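Long-range contact in peptidase S9 prolyl oligopeptidase catalytic domain-containing protein (Pyrococcus horikoshii, PDB 4HXF), which probably hydrolyses peptides as an acylaminoacyl peptidase, a serine protease that assembles into a self-compartmentalizing hexamer: residues 241-246 with 421-426. Numbering follows the deposited sequence.
With MG (magnesium ion), chain D; MG (magnesium ion), chain C.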
ATOM      1  N   SER A 241       0.811 -38.988 -36.814  1.00 15.30           N
ATOM      2  CA  SER A 241      -0.638 -38.938 -37.231  1.00 15.30           C
ATOM      3  C   SER A 241      -1.377 -40.273 -37.258  1.00 15.83           C
ATOM      4  O   SER A 241      -2.605 -40.261 -37.478  1.00 15.65           O
ATOM      5  CB  SER A 241      -0.781 -38.250 -38.580  1.00 15.25           C
ATOM      6  OG  SER A 241      -0.179 -36.883 -38.538  1.00 15.29           O
ATOM      7  N   GLU A 242      -0.674 -41.393 -37.149  1.00 14.67           N
ATOM      8  CA  GLU A 242      -1.326 -42.704 -37.017  1.00 14.50           C
ATOM      9  C   GLU A 242      -2.273 -42.702 -35.836  1.00 15.47           C
ATOM     10  O   GLU A 242      -1.998 -41.988 -34.856  1.00 15.86           O
ATOM     11  CB  GLU A 242      -0.287 -43.856 -36.899  1.00 15.61           C
ATOM     12  CG  GLU A 242       0.448 -44.198 -38.146  1.00 15.88           C
ATOM     13  CD  GLU A 242       1.576 -45.196 -37.738  1.00 19.43           C
ATOM     14  OE1 GLU A 242       1.278 -46.207 -37.041  1.00 25.86           O
ATOM     15  OE2 GLU A 242       2.588 -45.061 -38.305  1.00 23.80           O
ATOM     16  N   HIS A 243      -3.344 -43.509 -35.896  1.00 14.54           N
ATOM     17  CA  HIS A 243      -4.269 -43.576 -34.824  1.00 14.45           C
ATOM     18  C   HIS A 243      -3.615 -44.100 -33.587  1.00 14.89           C
ATOM     19  O   HIS A 243      -3.148 -45.267 -33.616  1.00 15.72           O
ATOM     20  CB  HIS A 243      -5.464 -44.419 -35.212  1.00 14.13           C
ATOM     21  CG  HIS A 243      -6.475 -43.748 -36.164  1.00 13.96           C
ATOM     22  ND1 HIS A 243      -6.537 -42.374 -36.411  1.00 14.00           N
ATOM     23  CD2 HIS A 243      -7.463 -44.326 -36.932  1.00 14.72           C
ATOM     24  CE1 HIS A 243      -7.580 -42.142 -37.232  1.00 14.74           C
ATOM     25  NE2 HIS A 243      -8.159 -43.330 -37.553  1.00 14.37           N
ATOM     26  N   ASP A 244      -3.705 -43.358 -32.503  1.00 15.57           N
ATOM     27  CA  ASP A 244      -3.365 -43.912 -31.165  1.00 14.99           C
ATOM     28  C   ASP A 244      -4.322 -44.899 -30.662  1.00 16.32           C
ATOM     29  O   ASP A 244      -5.546 -44.741 -30.787  1.00 16.34           O
ATOM     30  CB  ASP A 244      -3.199 -42.798 -30.174  1.00 14.83           C
ATOM     31  CG  ASP A 244      -1.981 -41.974 -30.487  1.00 19.80           C
ATOM     32  OD1 ASP A 244      -0.867 -42.469 -30.442  1.00 22.80           O
ATOM     33  OD2 ASP A 244      -2.085 -40.851 -31.014  1.00 21.14           O
ATOM     34  N   LYS A 245      -3.771 -45.999 -30.190  1.00 15.59           N
ATOM     35  CA  LYS A 245      -4.547 -47.074 -29.619  1.00 16.47           C
ATOM     36  C   LYS A 245      -4.188 -47.291 -28.130  1.00 15.61           C
ATOM     37  O   LYS A 245      -3.510 -46.528 -27.504  1.00 17.56           O
ATOM     38  CB  LYS A 245      -4.265 -48.374 -30.377  1.00 18.05           C
ATOM     39  CG  LYS A 245      -4.466 -48.341 -31.892  1.00 24.39           C
ATOM     40  CD  LYS A 245      -5.910 -47.997 -32.350  1.00 28.31           C
ATOM     41  CE  LYS A 245      -6.035 -48.088 -33.913  1.00 36.64           C
ATOM     42  NZ  LYS A 245      -6.035 -49.497 -34.488  1.00 35.70           N
ATOM     43  N   ILE A 246      -4.782 -48.261 -27.516  1.00 15.19           N
ATOM     44  CA  ILE A 246      -4.497 -48.597 -26.110  1.00 15.40           C
ATOM     45  C   ILE A 246      -4.154 -50.118 -25.981  1.00 15.99           C
ATOM     46  O   ILE A 246      -4.662 -50.996 -26.720  1.00 16.86           O
ATOM     47  CB  ILE A 246      -5.678 -48.218 -25.161  1.00 17.41           C
ATOM     48  CG1 ILE A 246      -6.953 -48.870 -25.654  1.00 18.48           C
ATOM     49  CG2 ILE A 246      -5.661 -46.704 -24.965  1.00 17.84           C
ATOM     50  CD1 ILE A 246      -8.183 -48.431 -24.845  1.00 18.47           C
ATOM     51  N   TYR A 421     -12.207 -41.241 -38.823  1.00 14.49           N
ATOM     52  CA  TYR A 421     -12.370 -42.139 -39.915  1.00 15.65           C
ATOM     53  C   TYR A 421     -11.206 -43.131 -39.867  1.00 14.61           C
ATOM     54  O   TYR A 421     -10.582 -43.332 -38.841  1.00 15.19           O
ATOM     55  CB  TYR A 421     -12.404 -41.298 -41.208  1.00 16.04           C
ATOM     56  CG  TYR A 421     -13.522 -40.278 -41.124  1.00 15.45           C
ATOM     57  CD1 TYR A 421     -13.278 -39.017 -40.604  1.00 15.65           C
ATOM     58  CD2 TYR A 421     -14.798 -40.553 -41.546  1.00 16.06           C
ATOM     59  CE1 TYR A 421     -14.301 -38.124 -40.403  1.00 15.56           C
ATOM     60  CE2 TYR A 421     -15.827 -39.598 -41.376  1.00 15.64           C
ATOM     61  CZ  TYR A 421     -15.532 -38.367 -40.863  1.00 16.00           C
ATOM     62  OH  TYR A 421     -16.582 -37.504 -40.668  1.00 15.15           O
ATOM     63  N   SER A 422     -10.948 -43.806 -40.977  1.00 15.86           N
ATOM     64  CA  SER A 422      -9.857 -44.736 -41.043  1.00 16.71           C
ATOM     65  C   SER A 422      -8.553 -44.020 -40.855  1.00 14.53           C
ATOM     66  O   SER A 422      -8.367 -42.772 -41.080  1.00 14.70           O
ATOM     67  CB  SER A 422      -9.762 -45.509 -42.367  1.00 17.51           C
ATOM     68  OG  SER A 422      -9.459 -44.657 -43.475  1.00 16.24           O
ATOM     69  N   GLU A 423      -7.544 -44.769 -40.437  1.00 14.96           N
ATOM     70  CA  GLU A 423      -6.200 -44.259 -40.367  1.00 14.28           C
ATOM     71  C   GLU A 423      -5.710 -43.732 -41.738  1.00 14.05           C
ATOM     72  O   GLU A 423      -5.153 -42.666 -41.860  1.00 15.46           O
ATOM     73  CB  GLU A 423      -5.207 -45.305 -39.847  1.00 14.64           C
ATOM     74  CG  GLU A 423      -3.811 -44.750 -39.725  1.00 15.14           C
ATOM     75  CD  GLU A 423      -2.927 -45.679 -38.933  1.00 18.10           C
ATOM     76  OE1 GLU A 423      -2.368 -46.597 -39.509  1.00 19.27           O
ATOM     77  OE2 GLU A 423      -2.943 -45.637 -37.694  1.00 16.49           O
ATOM     78  N   ASP A 424      -5.922 -44.529 -42.772  1.00 15.01           N
ATOM     79  CA  ASP A 424      -5.506 -44.164 -44.131  1.00 15.40           C
ATOM     80  C   ASP A 424      -6.137 -42.812 -44.498  1.00 16.49           C
ATOM     81  O   ASP A 424      -5.523 -41.992 -45.185  1.00 15.22           O
ATOM     82  CB  ASP A 424      -5.855 -45.226 -45.196  1.00 16.48           C
ATOM     83  CG  ASP A 424      -5.014 -46.488 -45.072  1.00 18.38           C
ATOM     84  OD1 ASP A 424      -4.018 -46.408 -44.306  1.00 19.67           O
ATOM     85  OD2 ASP A 424      -5.270 -47.493 -45.789  1.00 19.41           O
ATOM     86  N   PHE A 425      -7.397 -42.589 -44.118  1.00 15.33           N
ATOM     87  CA  PHE A 425      -8.083 -41.284 -44.429  1.00 16.02           C
ATOM     88  C   PHE A 425      -7.364 -40.131 -43.805  1.00 14.85           C
ATOM     89  O   PHE A 425      -7.163 -39.051 -44.446  1.00 14.21           O
ATOM     90  CB  PHE A 425      -9.526 -41.368 -43.925  1.00 17.72           C
ATOM     91  CG  PHE A 425     -10.359 -40.117 -44.161  1.00 16.44           C
ATOM     92  CD1 PHE A 425     -11.111 -40.013 -45.295  1.00 19.67           C
ATOM     93  CD2 PHE A 425     -10.495 -39.164 -43.203  1.00 16.88           C
ATOM     94  CE1 PHE A 425     -11.925 -38.902 -45.539  1.00 18.57           C
ATOM     95  CE2 PHE A 425     -11.349 -38.127 -43.417  1.00 17.00           C
ATOM     96  CZ  PHE A 425     -12.048 -37.990 -44.546  1.00 15.39           C
ATOM     97  N   ALA A 426      -6.912 -40.334 -42.540  1.00 12.72           N
ATOM     98  CA  ALA A 426      -6.063 -39.308 -41.903  1.00 13.47           C
ATOM     99  C   ALA A 426      -4.735 -39.064 -42.563  1.00 13.84           C
ATOM    100  O   ALA A 426      -4.295 -37.934 -42.744  1.00 14.29           O
ATOM    101  CB  ALA A 426      -5.849 -39.659 -40.436  1.00 11.92           C
TER
HETATM  102 MG    MG D 703      -3.184 -39.316 -31.957  1.00 19.65          MG
HETATM  103 MG    MG C 702      -2.692 -47.879 -43.544  1.00 18.67          MG
HETATM  104  O   HOH W   1      -0.642 -48.034 -38.128  1.00 27.14           O
HETATM  105  O   HOH W   2      -2.174 -39.580 -33.745  1.00 18.85           O
HETATM  106  O   HOH W   3      -2.886 -47.148 -35.568  1.00 24.99           O
HETATM  107  O   HOH W   4      -1.804 -46.621 -42.148  1.00 16.88           O
HETATM  108  O   HOH W   5      -4.209 -48.401 -42.214  1.00 20.37           O
HETATM  109  O   HOH W   6      -4.282 -37.763 -32.776  1.00 16.54           O
HETATM  110  O   HOH W   7      -1.582 -37.969 -31.410  1.00 20.30           O
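Glu423, in the first turn of helix 423-427, reaches across to the loop ahead of strand 245-249. Its CB lies 3.8 Å from CD2 of His243, whose ring also carries the CA of Glu423 over one face, a CH-pi contact. With CG anti to the backbone N (chi1 -178°) and the chain extended beyond it, CG passes 4.1 Å from His243 N and the carboxylate arrives at the loop backbone. There OE2 accepts from His243 N at 2.8 Å, on its anti side, in a somewhat bent bond (N-H...O 146°), and lies 3.3 Å from CB of Glu242. Water 3 ties OE2 to His243 O as well. OE1 takes water 4, a ligand of the magnesium ion on Asp424. Glu242 OE1 and Glu423 OE2 stand 4.3 Å apart; water 1 donates to OE1 of each residue and probably offsets some repulsion, while Glu242 OE2 accepts from Tyr239 N. The His243 imidazole runs the opposite way: NE2 donates to Tyr421 O at 2.7 Å, nearly within the ring plane, while Lys389 bonds ND1. Asp244 OD2 binds a second magnesium ion together with Glu263. Such water-bridged contacts join propeller to hydrolase in the two-domain prolyl oligopeptidase fold.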